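Local coordinates for Es1 family protein (Ehrlichia chaffeensis, PDB 3L3B), which is of unproven function but belongs to the DJ-1/PfpI family, with an amidotransferase-like domain, and is probably linked to isoprenoid biosynthesis, at residues B[60-65]-B[95-100]; B[171-176]-B[190-195]; B[175-180]-B[209-214]. All blocks are in the same frame, centred on the assembly; numbering follows the deposited sequence.

Contact 1. Residues B[60-65]-B[95-100]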
ATOM      1  N   CYS B  60     -13.653  -0.425   4.612  1.00 10.77           N
ATOM      2  CA  CYS B  60     -13.333  -1.074   3.392  1.00 10.92           C
ATOM      3  C   CYS B  60     -14.329  -2.192   3.168  1.00 10.63           C
ATOM      4  O   CYS B  60     -14.647  -2.938   4.107  1.00 11.48           O
ATOM      5  CB  CYS B  60     -11.932  -1.639   3.421  1.00 10.96           C
ATOM      6  SG  CYS B  60     -10.553  -0.379   3.363  1.00 13.77           S
ATOM      7  N   PHE B  61     -14.693  -2.368   1.897  1.00 10.03           N
ATOM      8  CA  PHE B  61     -15.632  -3.392   1.458  1.00 10.79           C
ATOM      9  C   PHE B  61     -15.110  -4.081   0.241  1.00  9.68           C
ATOM     10  O   PHE B  61     -14.438  -3.480  -0.555  1.00 10.46           O
ATOM     11  CB  PHE B  61     -16.966  -2.733   1.069  1.00  9.66           C
ATOM     12  CG  PHE B  61     -17.648  -2.108   2.193  1.00 11.17           C
ATOM     13  CD1 PHE B  61     -18.467  -2.869   3.025  1.00  6.38           C
ATOM     14  CD2 PHE B  61     -17.478  -0.749   2.452  1.00 11.33           C
ATOM     15  CE1 PHE B  61     -19.118  -2.278   4.077  1.00  9.29           C
ATOM     16  CE2 PHE B  61     -18.097  -0.160   3.528  1.00 11.41           C
ATOM     17  CZ  PHE B  61     -18.924  -0.934   4.350  1.00 10.17           C
ATOM     18  N   ALA B  62     -15.413  -5.356   0.107  1.00 10.45           N
ATOM     19  CA  ALA B  62     -15.096  -6.103  -1.088  1.00 10.94           C
ATOM     20  C   ALA B  62     -16.079  -7.287  -1.242  1.00 11.69           C
ATOM     21  O   ALA B  62     -16.633  -7.781  -0.260  1.00 11.89           O
ATOM     22  CB  ALA B  62     -13.681  -6.645  -1.020  1.00 10.09           C
ATOM     23  N   PRO B  63     -16.225  -7.787  -2.469  1.00 12.85           N
ATOM     24  CA  PRO B  63     -17.119  -8.889  -2.721  1.00 14.12           C
ATOM     25  C   PRO B  63     -16.459 -10.191  -2.335  1.00 14.45           C
ATOM     26  O   PRO B  63     -15.257 -10.340  -2.547  1.00 14.33           O
ATOM     27  CB  PRO B  63     -17.315  -8.820  -4.233  1.00 13.97           C
ATOM     28  CG  PRO B  63     -16.056  -8.252  -4.723  1.00 15.39           C
ATOM     29  CD  PRO B  63     -15.752  -7.181  -3.724  1.00 13.26           C
ATOM     30  N   ASN B  64     -17.245 -11.104  -1.772  1.00 14.70           N
ATOM     31  CA  ASN B  64     -16.739 -12.410  -1.339  1.00 16.25           C
ATOM     32  C   ASN B  64     -16.788 -13.379  -2.539  1.00 16.14           C
ATOM     33  O   ASN B  64     -17.633 -14.253  -2.602  1.00 15.80           O
ATOM     34  CB  ASN B  64     -17.562 -12.930  -0.139  1.00 16.57           C
ATOM     35  CG  ASN B  64     -17.072 -14.271   0.397  1.00 17.08           C
ATOM     36  OD1 ASN B  64     -15.924 -14.628   0.254  1.00 13.71           O
ATOM     37  ND2 ASN B  64     -17.980 -15.024   0.997  1.00 19.60           N
ATOM     38  N   LYS B  65     -15.881 -13.170  -3.495  1.00 14.85           N
ATOM     39  CA  LYS B  65     -15.854 -13.932  -4.745  1.00 13.49           C
ATOM     40  C   LYS B  65     -14.402 -14.184  -5.106  1.00 11.44           C
ATOM     41  O   LYS B  65     -13.505 -13.395  -4.698  1.00 10.80           O
ATOM     42  CB  LYS B  65     -16.511 -13.128  -5.887  1.00 12.94           C
ATOM     43  N   GLY B  95      -7.117  -6.113   7.783  1.00 12.14           N
ATOM     44  CA  GLY B  95      -8.108  -6.988   8.419  1.00 12.52           C
ATOM     45  C   GLY B  95      -9.490  -6.384   8.471  1.00 12.95           C
ATOM     46  O   GLY B  95     -10.466  -7.098   8.587  1.00 13.81           O
ATOM     47  N   SER B  96      -9.609  -5.062   8.353  1.00 12.79           N
ATOM     48  CA  SER B  96     -10.888  -4.428   8.588  1.00 12.60           C
ATOM     49  C   SER B  96     -11.584  -4.268   7.273  1.00 12.53           C
ATOM     50  O   SER B  96     -11.695  -3.170   6.766  1.00 11.65           O
ATOM     51  CB  SER B  96     -10.705  -3.063   9.263  1.00 13.12           C
ATOM     52  OG  SER B  96      -9.987  -3.235  10.473  1.00 12.10           O
ATOM     53  N   VAL B  97     -11.961  -5.387   6.670  1.00 12.83           N
ATOM     54  CA  VAL B  97     -12.673  -5.357   5.394  1.00 11.89           C
ATOM     55  C   VAL B  97     -13.950  -6.158   5.581  1.00 12.07           C
ATOM     56  O   VAL B  97     -13.972  -7.166   6.276  1.00  9.82           O
ATOM     57  CB  VAL B  97     -11.809  -5.842   4.157  1.00 12.42           C
ATOM     58  CG1 VAL B  97     -11.528  -7.334   4.190  1.00 11.44           C
ATOM     59  CG2 VAL B  97     -12.512  -5.480   2.824  1.00 11.22           C
ATOM     60  N   TYR B  98     -15.022  -5.667   4.978  1.00 12.58           N
ATOM     61  CA  TYR B  98     -16.365  -6.199   5.191  1.00 13.46           C
ATOM     62  C   TYR B  98     -16.918  -6.673   3.852  1.00 13.67           C
ATOM     63  O   TYR B  98     -16.585  -6.139   2.809  1.00 13.10           O
ATOM     64  CB  TYR B  98     -17.269  -5.085   5.763  1.00 14.82           C
ATOM     65  CG  TYR B  98     -16.854  -4.545   7.141  1.00 18.18           C
ATOM     66  CD1 TYR B  98     -17.659  -4.766   8.277  1.00 23.05           C
ATOM     67  CD2 TYR B  98     -15.672  -3.825   7.306  1.00 22.73           C
ATOM     68  CE1 TYR B  98     -17.286  -4.283   9.545  1.00 25.44           C
ATOM     69  CE2 TYR B  98     -15.264  -3.357   8.581  1.00 26.76           C
ATOM     70  CZ  TYR B  98     -16.084  -3.578   9.689  1.00 28.67           C
ATOM     71  OH  TYR B  98     -15.699  -3.089  10.919  1.00 30.46           O
ATOM     72  N   ASP B  99     -17.781  -7.671   3.874  1.00 14.30           N
ATOM     73  CA  ASP B  99     -18.454  -8.126   2.668  1.00 14.57           C
ATOM     74  C   ASP B  99     -19.281  -6.982   2.108  1.00 14.93           C
ATOM     75  O   ASP B  99     -19.992  -6.300   2.848  1.00 15.43           O
ATOM     76  CB  ASP B  99     -19.314  -9.358   2.984  1.00 15.47           C
ATOM     77  CG  ASP B  99     -19.947 -10.016   1.713  1.00 16.63           C
ATOM     78  OD1 ASP B  99     -20.273  -9.339   0.740  1.00 15.98           O
ATOM     79  OD2 ASP B  99     -20.098 -11.253   1.716  1.00 23.70           O
ATOM     80  N   ILE B 100     -19.178  -6.759   0.799  1.00 14.56           N
ATOM     81  CA  ILE B 100     -19.824  -5.617   0.154  1.00 15.18           C
ATOM     82  C   ILE B 100     -21.331  -5.792   0.172  1.00 15.94           C
ATOM     83  O   ILE B 100     -22.058  -4.833   0.103  1.00 14.99           O
ATOM     84  CB  ILE B 100     -19.380  -5.474  -1.298  1.00 15.35           C
ATOM     85  CG1 ILE B 100     -19.669  -4.051  -1.787  1.00 15.78           C
ATOM     86  CG2 ILE B 100     -20.050  -6.548  -2.166  1.00 15.29           C
ATOM     87  CD1 ILE B 100     -19.106  -3.767  -3.168  1.00 18.71           C
TER
HETATM   88  O   HOH W   1     -11.156  -0.498   6.732  1.00 18.38           O
HETATM   89  O   HOH W   2     -19.975 -10.461  -1.779  1.00  9.30           O
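Cys-60 to Ala-62 and Val-97 to Asp-99 run as parallel strands whose short axes approach to 4.5 Å at an angle of 41°; two backbone hydrogen bonds join them, Tyr-98 N to Cys-60 O and Ala-62 N to Tyr-98 O, and a third, Ile-100 N to Ala-62 O, follows just past strand 97-99. This is the margin of the mixed, mainly parallel sheet of the DJ-1/PfpI-type alpha/beta fold, where strand 97-99 is outermost within the chain and strand 56-62 continues the sheet through backbone bonds of Phe-61 to Val-28 and Leu-30. The Ala-62 N bond is the straightest of the three at the hydrogen, whereas Ile-100 N approaches from above the carbonyl plane of Ala-62, 57° out of it, as the chain enters a 3-10 turn.

Phe-61 and Tyr-98 share one face of the sheet. Phe-61 CD1 lies 3.7 Å from Tyr-98 CB, while Asp-99 O sits in the plane of the Phe-61 ring, at its edge, 3.8 Å from CD1. Tyr-98 CD2 passes 3.5 Å from Cys-60 O, so that carbonyl meets the edge of the tyrosine ring as well as its backbone N. On the other face Val-97 sends CG2, anti to its backbone N, to within 3.9 Å of Cys-60 CB; Leu-86 and Ala-90 of helix 85-92 cover this valine. Ile-100 spans Phe-61 and Pro-63: its CG1 meets Phe-61 CB at 4.1 Å and its CG2 lies 3.8 Å from Pro-63 CA.

Two waters add polar links. One receives a weak bond from Cys-60 N and donates to Ser-96 O. The other accepts from Asn-64 N and donates to Asp-99 OD1, an oxygen also bonded to Glu-101 N, with both water distances 2.8 Å.

Contact 2. Residues B[171-176]-B[190-195]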
ATOM      1  N   ILE B 171     -28.625   5.944 -16.674  1.00 10.86           N
ATOM      2  CA  ILE B 171     -29.311   6.974 -15.917  1.00 11.48           C
ATOM      3  C   ILE B 171     -28.563   8.315 -15.871  1.00 10.48           C
ATOM      4  O   ILE B 171     -29.132   9.304 -15.451  1.00  8.13           O
ATOM      5  CB  ILE B 171     -29.637   6.488 -14.463  1.00 12.10           C
ATOM      6  CG1 ILE B 171     -28.359   6.233 -13.667  1.00 11.88           C
ATOM      7  CG2 ILE B 171     -30.588   5.230 -14.503  1.00 14.91           C
ATOM      8  CD1 ILE B 171     -28.586   5.934 -12.162  1.00 14.96           C
ATOM      9  N   ALA B 172     -27.295   8.352 -16.316  1.00  9.22           N
ATOM     10  CA  ALA B 172     -26.539   9.583 -16.321  1.00  9.41           C
ATOM     11  C   ALA B 172     -25.383   9.557 -17.343  1.00  9.05           C
ATOM     12  O   ALA B 172     -24.817   8.489 -17.632  1.00 12.03           O
ATOM     13  CB  ALA B 172     -25.967   9.809 -14.898  1.00  6.82           C
ATOM     14  N   LYS B 173     -24.978  10.728 -17.814  1.00  8.25           N
ATOM     15  CA  LYS B 173     -23.814  10.859 -18.694  1.00  8.16           C
ATOM     16  C   LYS B 173     -22.770  11.624 -17.875  1.00  9.34           C
ATOM     17  O   LYS B 173     -22.907  12.831 -17.736  1.00 10.83           O
ATOM     18  CB  LYS B 173     -24.215  11.652 -19.943  1.00  7.74           C
ATOM     19  CG  LYS B 173     -23.057  12.148 -20.831  1.00  7.29           C
ATOM     20  CD  LYS B 173     -23.461  12.663 -22.195  1.00  8.96           C
ATOM     21  CE  LYS B 173     -23.885  11.581 -23.146  1.00 11.22           C
ATOM     22  NZ  LYS B 173     -23.798  12.111 -24.571  1.00 12.07           N
ATOM     23  N   VAL B 174     -21.823  10.946 -17.223  1.00  9.23           N
ATOM     24  CA  VAL B 174     -20.982  11.635 -16.248  1.00  8.78           C
ATOM     25  C   VAL B 174     -19.622  11.961 -16.830  1.00  9.30           C
ATOM     26  O   VAL B 174     -19.168  11.340 -17.779  1.00  9.78           O
ATOM     27  CB  VAL B 174     -20.832  10.903 -14.891  1.00  9.59           C
ATOM     28  CG1 VAL B 174     -22.171  10.384 -14.340  1.00  8.93           C
ATOM     29  CG2 VAL B 174     -19.793   9.804 -14.988  1.00  8.99           C
ATOM     30  N   LYS B 175     -18.987  12.948 -16.226  1.00  9.53           N
ATOM     31  CA  LYS B 175     -17.754  13.510 -16.731  1.00  9.22           C
ATOM     32  C   LYS B 175     -16.626  13.069 -15.822  1.00  8.36           C
ATOM     33  O   LYS B 175     -16.694  13.300 -14.632  1.00  8.80           O
ATOM     34  CB  LYS B 175     -17.867  15.022 -16.676  1.00 10.69           C
ATOM     35  CG  LYS B 175     -16.682  15.781 -17.140  1.00 11.12           C
ATOM     36  CD  LYS B 175     -16.956  17.286 -17.132  1.00 15.34           C
ATOM     37  CE  LYS B 175     -17.224  17.797 -15.715  1.00 18.64           C
ATOM     38  NZ  LYS B 175     -16.635  19.138 -15.445  1.00 19.01           N
ATOM     39  N   VAL B 176     -15.600  12.477 -16.415  1.00  7.20           N
ATOM     40  CA  VAL B 176     -14.414  11.976 -15.656  1.00  6.79           C
ATOM     41  C   VAL B 176     -13.120  12.135 -16.450  1.00  7.33           C
ATOM     42  O   VAL B 176     -13.145  12.377 -17.648  1.00  6.44           O
ATOM     43  CB  VAL B 176     -14.553  10.477 -15.304  1.00  6.29           C
ATOM     44  CG1 VAL B 176     -15.817  10.202 -14.444  1.00  6.87           C
ATOM     45  CG2 VAL B 176     -14.573   9.577 -16.567  1.00  7.12           C
ATOM     46  N   GLY B 190     -20.400   5.868 -22.496  1.00 15.71           N
ATOM     47  CA  GLY B 190     -21.575   6.718 -22.286  1.00 14.29           C
ATOM     48  C   GLY B 190     -21.346   7.961 -21.446  1.00 13.10           C
ATOM     49  O   GLY B 190     -22.308   8.576 -20.971  1.00 12.62           O
ATOM     50  N   GLY B 191     -20.084   8.360 -21.284  1.00 10.86           N
ATOM     51  CA  GLY B 191     -19.734   9.559 -20.520  1.00  9.95           C
ATOM     52  C   GLY B 191     -19.023  10.607 -21.348  1.00  8.81           C
ATOM     53  O   GLY B 191     -19.081  10.585 -22.601  1.00  8.74           O
ATOM     54  N   VAL B 192     -18.365  11.527 -20.641  1.00  7.84           N
ATOM     55  CA  VAL B 192     -17.606  12.614 -21.232  1.00  7.49           C
ATOM     56  C   VAL B 192     -16.209  12.632 -20.609  1.00  8.43           C
ATOM     57  O   VAL B 192     -16.062  12.621 -19.370  1.00  7.73           O
ATOM     58  CB  VAL B 192     -18.311  13.976 -20.971  1.00  7.68           C
ATOM     59  CG1 VAL B 192     -17.475  15.164 -21.490  1.00  5.89           C
ATOM     60  CG2 VAL B 192     -19.680  13.966 -21.609  1.00  6.72           C
ATOM     61  N   HIS B 193     -15.170  12.646 -21.448  1.00  8.57           N
ATOM     62  CA  HIS B 193     -13.798  12.627 -20.907  1.00  9.09           C
ATOM     63  C   HIS B 193     -13.190  14.025 -20.872  1.00  9.18           C
ATOM     64  O   HIS B 193     -13.392  14.822 -21.766  1.00  9.22           O
ATOM     65  CB  HIS B 193     -12.885  11.699 -21.715  1.00 10.46           C
ATOM     66  CG  HIS B 193     -11.460  11.664 -21.247  1.00  6.49           C
ATOM     67  ND1 HIS B 193     -11.046  10.972 -20.124  1.00 10.81           N
ATOM     68  CD2 HIS B 193     -10.351  12.210 -21.783  1.00  3.02           C
ATOM     69  CE1 HIS B 193      -9.740  11.107 -19.987  1.00  6.58           C
ATOM     70  NE2 HIS B 193      -9.295  11.870 -20.972  1.00 13.74           N
ATOM     71  N   VAL B 194     -12.425  14.295 -19.828  1.00  9.49           N
ATOM     72  CA  VAL B 194     -11.713  15.546 -19.678  1.00  9.76           C
ATOM     73  C   VAL B 194     -10.271  15.159 -19.533  1.00 10.15           C
ATOM     74  O   VAL B 194      -9.964  14.311 -18.705  1.00  8.48           O
ATOM     75  CB  VAL B 194     -12.218  16.319 -18.442  1.00  9.63           C
ATOM     76  CG1 VAL B 194     -11.298  17.509 -18.120  1.00 12.08           C
ATOM     77  CG2 VAL B 194     -13.682  16.774 -18.664  1.00 12.09           C
ATOM     78  N   ASP B 195      -9.392  15.724 -20.353  1.00 10.63           N
ATOM     79  CA  ASP B 195      -7.982  15.388 -20.264  1.00 12.87           C
ATOM     80  C   ASP B 195      -7.462  16.008 -18.960  1.00 12.56           C
ATOM     81  O   ASP B 195      -7.860  17.096 -18.609  1.00 11.38           O
ATOM     82  CB  ASP B 195      -7.181  15.914 -21.483  1.00 14.05           C
ATOM     83  CG  ASP B 195      -7.330  15.018 -22.748  1.00 16.71           C
ATOM     84  OD1 ASP B 195      -7.880  13.889 -22.666  1.00 19.13           O
ATOM     85  OD2 ASP B 195      -6.873  15.459 -23.832  1.00 19.78           O
TER
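Lys-173 opens the contact by laying its aliphatic chain against Gly-190 and Val-192, the first step in a parallel pairing that closes a short beta-alpha-beta unit of strand 175-176, helix 185-189 and strand 192-193. With chi1 at 167°, its CG extends anti to the backbone N and passes 3.9 Å from Val-192 CG2, the two side chains meeting at a slant. Gly-190, just past helix 185-189, closes it in a Schellman motif, and its positive phi of 104° suits a residue without a side chain.

At Val-174 the link becomes backbone-borne. Its O accepts from Val-192 N and lies 3.3 Å from Gly-191 CA, a close approach to the bare alpha carbon of a glycine. The valine side chain turns away from this pairing, toward Val-165 and Leu-168 of helix 160-168.

Lys-175 pairs with Val-192, their CA atoms 4.6 Å apart, but its side chain continues to Val-194, where Lys-175 CG comes 3.5 Å from Val-194 CG2. The lysine chain then bends at chi3 (63°) and again at chi4, leading NZ away from the second segment to a weak hydrogen bond with Lys-203 O.

Val-176 bonds through both its backbone N and its backbone O. Its N donates to Val-192 O, and its O receives Val-194 N. That same oxygen takes a CA-H...O contact from His-193, and His-193 ND1 lies 3.5 Å from Val-176 O.

Contact 3. Residues B[175-180]-B[209-214]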
ATOM      1  N   LYS B 175     -18.987  12.948 -16.226  1.00  9.53           N
ATOM      2  CA  LYS B 175     -17.754  13.510 -16.731  1.00  9.22           C
ATOM      3  C   LYS B 175     -16.626  13.069 -15.822  1.00  8.36           C
ATOM      4  O   LYS B 175     -16.694  13.300 -14.632  1.00  8.80           O
ATOM      5  CB  LYS B 175     -17.867  15.022 -16.676  1.00 10.69           C
ATOM      6  CG  LYS B 175     -16.682  15.781 -17.140  1.00 11.12           C
ATOM      7  CD  LYS B 175     -16.956  17.286 -17.132  1.00 15.34           C
ATOM      8  CE  LYS B 175     -17.224  17.797 -15.715  1.00 18.64           C
ATOM      9  NZ  LYS B 175     -16.635  19.138 -15.445  1.00 19.01           N
ATOM     10  N   VAL B 176     -15.600  12.477 -16.415  1.00  7.20           N
ATOM     11  CA  VAL B 176     -14.414  11.976 -15.656  1.00  6.79           C
ATOM     12  C   VAL B 176     -13.120  12.135 -16.450  1.00  7.33           C
ATOM     13  O   VAL B 176     -13.145  12.377 -17.648  1.00  6.44           O
ATOM     14  CB  VAL B 176     -14.553  10.477 -15.304  1.00  6.29           C
ATOM     15  CG1 VAL B 176     -15.817  10.202 -14.444  1.00  6.87           C
ATOM     16  CG2 VAL B 176     -14.573   9.577 -16.567  1.00  7.12           C
ATOM     17  N   THR B 177     -11.978  11.996 -15.769  1.00  7.79           N
ATOM     18  CA  THR B 177     -10.677  11.768 -16.478  1.00  8.42           C
ATOM     19  C   THR B 177     -10.134  10.344 -16.240  1.00  9.38           C
ATOM     20  O   THR B 177     -10.318   9.750 -15.174  1.00  9.45           O
ATOM     21  CB  THR B 177      -9.620  12.737 -16.012  1.00  9.22           C
ATOM     22  OG1 THR B 177      -8.477  12.676 -16.891  1.00 11.77           O
ATOM     23  CG2 THR B 177      -9.165  12.358 -14.593  1.00 10.04           C
ATOM     24  N   ILE B 178      -9.503   9.784 -17.270  1.00 10.52           N
ATOM     25  CA  ILE B 178      -8.560   8.663 -17.133  1.00 10.48           C
ATOM     26  C   ILE B 178      -7.134   9.045 -17.600  1.00 10.84           C
ATOM     27  O   ILE B 178      -6.301   8.174 -17.850  1.00 11.83           O
ATOM     28  CB  ILE B 178      -9.075   7.394 -17.831  1.00 10.66           C
ATOM     29  CG1 ILE B 178      -9.254   7.603 -19.338  1.00 10.44           C
ATOM     30  CG2 ILE B 178     -10.387   6.989 -17.141  1.00  9.44           C
ATOM     31  CD1 ILE B 178      -9.542   6.361 -20.107  1.00 12.18           C
ATOM     32  N   GLY B 179      -6.867  10.346 -17.635  1.00 11.63           N
ATOM     33  CA  GLY B 179      -5.567  10.890 -18.075  1.00 11.49           C
ATOM     34  C   GLY B 179      -5.713  11.403 -19.483  1.00 11.71           C
ATOM     35  O   GLY B 179      -6.044  12.559 -19.692  1.00 11.26           O
ATOM     36  N   GLU B 180      -5.494  10.512 -20.438  1.00 12.03           N
ATOM     37  CA  GLU B 180      -5.682  10.774 -21.844  1.00 13.02           C
ATOM     38  C   GLU B 180      -6.517   9.599 -22.335  1.00 13.42           C
ATOM     39  O   GLU B 180      -6.349   8.502 -21.862  1.00 14.05           O
ATOM     40  CB  GLU B 180      -4.316  10.814 -22.573  1.00 12.97           C
ATOM     41  N   ILE B 209     -19.379  13.135  -9.174  1.00  6.57           N
ATOM     42  CA  ILE B 209     -18.374  12.142  -9.484  1.00  7.36           C
ATOM     43  C   ILE B 209     -17.006  12.844  -9.571  1.00  7.08           C
ATOM     44  O   ILE B 209     -16.862  13.894 -10.209  1.00  8.59           O
ATOM     45  CB  ILE B 209     -18.634  11.422 -10.825  1.00  7.48           C
ATOM     46  CG1 ILE B 209     -20.051  10.840 -10.923  1.00  8.67           C
ATOM     47  CG2 ILE B 209     -17.580  10.320 -10.993  1.00  7.29           C
ATOM     48  CD1 ILE B 209     -20.383   9.839  -9.898  1.00  9.02           C
ATOM     49  N   PHE B 210     -16.001  12.274  -8.915  1.00  7.90           N
ATOM     50  CA  PHE B 210     -14.677  12.863  -8.796  1.00  7.03           C
ATOM     51  C   PHE B 210     -13.620  11.820  -9.245  1.00  8.22           C
ATOM     52  O   PHE B 210     -13.783  10.642  -8.951  1.00  9.02           O
ATOM     53  CB  PHE B 210     -14.435  13.274  -7.318  1.00  7.72           C
ATOM     54  CG  PHE B 210     -15.456  14.283  -6.778  1.00  7.53           C
ATOM     55  CD1 PHE B 210     -15.131  15.619  -6.650  1.00 10.11           C
ATOM     56  CD2 PHE B 210     -16.734  13.888  -6.432  1.00  7.84           C
ATOM     57  CE1 PHE B 210     -16.053  16.563  -6.164  1.00  8.87           C
ATOM     58  CE2 PHE B 210     -17.693  14.831  -5.956  1.00 10.18           C
ATOM     59  CZ  PHE B 210     -17.323  16.176  -5.811  1.00 10.02           C
ATOM     60  N   SER B 211     -12.581  12.238  -9.979  1.00  7.50           N
ATOM     61  CA  SER B 211     -11.666  11.291 -10.612  1.00  8.43           C
ATOM     62  C   SER B 211     -10.268  11.812 -10.756  1.00  8.87           C
ATOM     63  O   SER B 211     -10.057  13.024 -10.906  1.00  8.87           O
ATOM     64  CB  SER B 211     -12.140  10.831 -11.989  1.00  8.78           C
ATOM     65  OG  SER B 211     -12.533  11.890 -12.863  1.00 10.28           O
ATOM     66  N   CYS B 212      -9.325  10.876 -10.770  1.00  9.16           N
ATOM     67  CA  CYS B 212      -7.962  11.209 -11.078  1.00 10.04           C
ATOM     68  C   CYS B 212      -7.277  10.035 -11.758  1.00 10.89           C
ATOM     69  O   CYS B 212      -7.735   8.867 -11.643  1.00 10.68           O
ATOM     70  CB  CYS B 212      -7.270  11.698  -9.831  1.00 10.06           C
ATOM     71  SG  CYS B 212      -7.013  10.473  -8.561  1.00 11.63           S
ATOM     72  N   SER B 213      -6.213  10.331 -12.504  1.00 12.15           N
ATOM     73  CA  SER B 213      -5.637   9.364 -13.456  1.00 13.51           C
ATOM     74  C   SER B 213      -4.576   8.428 -12.873  1.00 14.98           C
ATOM     75  O   SER B 213      -4.480   7.277 -13.326  1.00 15.92           O
ATOM     76  CB  SER B 213      -5.055  10.095 -14.670  1.00 14.36           C
ATOM     77  OG  SER B 213      -4.067  10.997 -14.252  1.00 12.95           O
ATOM     78  N   ALA B 214      -3.778   8.898 -11.907  1.00 15.07           N
ATOM     79  CA  ALA B 214      -2.872   8.010 -11.132  1.00 15.24           C
ATOM     80  C   ALA B 214      -2.078   7.108 -12.079  1.00 15.81           C
ATOM     81  O   ALA B 214      -1.478   7.608 -13.034  1.00 15.89           O
ATOM     82  CB  ALA B 214      -3.675   7.182 -10.097  1.00 14.24           C
TER
HETATM   83  O   HOH W   3     -15.058  12.995 -12.437  1.00  8.84           O
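Ser-211 OG accepts a nearly straight hydrogen bond from Thr-177 N (3.0 Å, 163° at the hydrogen) and forms the tight centre of this buried contact. With chi1 at 49°, the hydroxyl stands between its own backbone N and carbonyl carbon, which also brings OG to 3.4 Å from Val-176 CA. Further along, Ser-213 CB packs against the backbone of Gly-179, 3.5 Å from Gly-179 N.

The two segments run almost parallel, 11° apart end to end, yet the direct bond between them uses a serine side chain rather than a backbone carbonyl. Strand 209-212 belongs to the main sheet of the DJ-1/PfpI-type fold, with Phe-210 bonded to Ile-154 and Ala-156, whereas strand 175-176 pairs with strand 192-193 in a separate small sheet. Thr-177 makes an ST turn, its OG1 accepting from Gly-179 N at 2.9 Å and also bonding Val-194 O. By contrast, Thr-177 O is buried without a polar partner in the model.

The looser, watered side is at the strand starts. Lys-175 O and Ile-209 O stand 4.5 Å apart, and a water between them bonds Lys-175 O at 2.8 Å and Ile-209 O only weakly, and is also hydrogen-bonded to Ser-211 OG. Direct side-chain contact with Ile-209 is a single apolar touch beside the water, Val-176 CG1 to Ile-209 CG2 at 3.9 Å.

From the N terminus, contact 1 closes first: the excursion after strand 56-62, with the hairpin of strands 70-72 and 77-79 and helix 85-92, returns to place strand 97-99 at one margin of the main sheet. The chain then crosses to the far side of its centre before contact 2 closes the short loop through helix 185-189. Contact 3 starts from the same strand, 175-176, but closes later, at strand 209-212, so 190-195 falls inside its loop, and the contact ties the small sheet to the main one. Contacts 2 and 3 share Lys-175 and Val-176 and touch directly, their centres about 10 Å apart; contact 1 lies about 28 and 25 Å away, centre to centre.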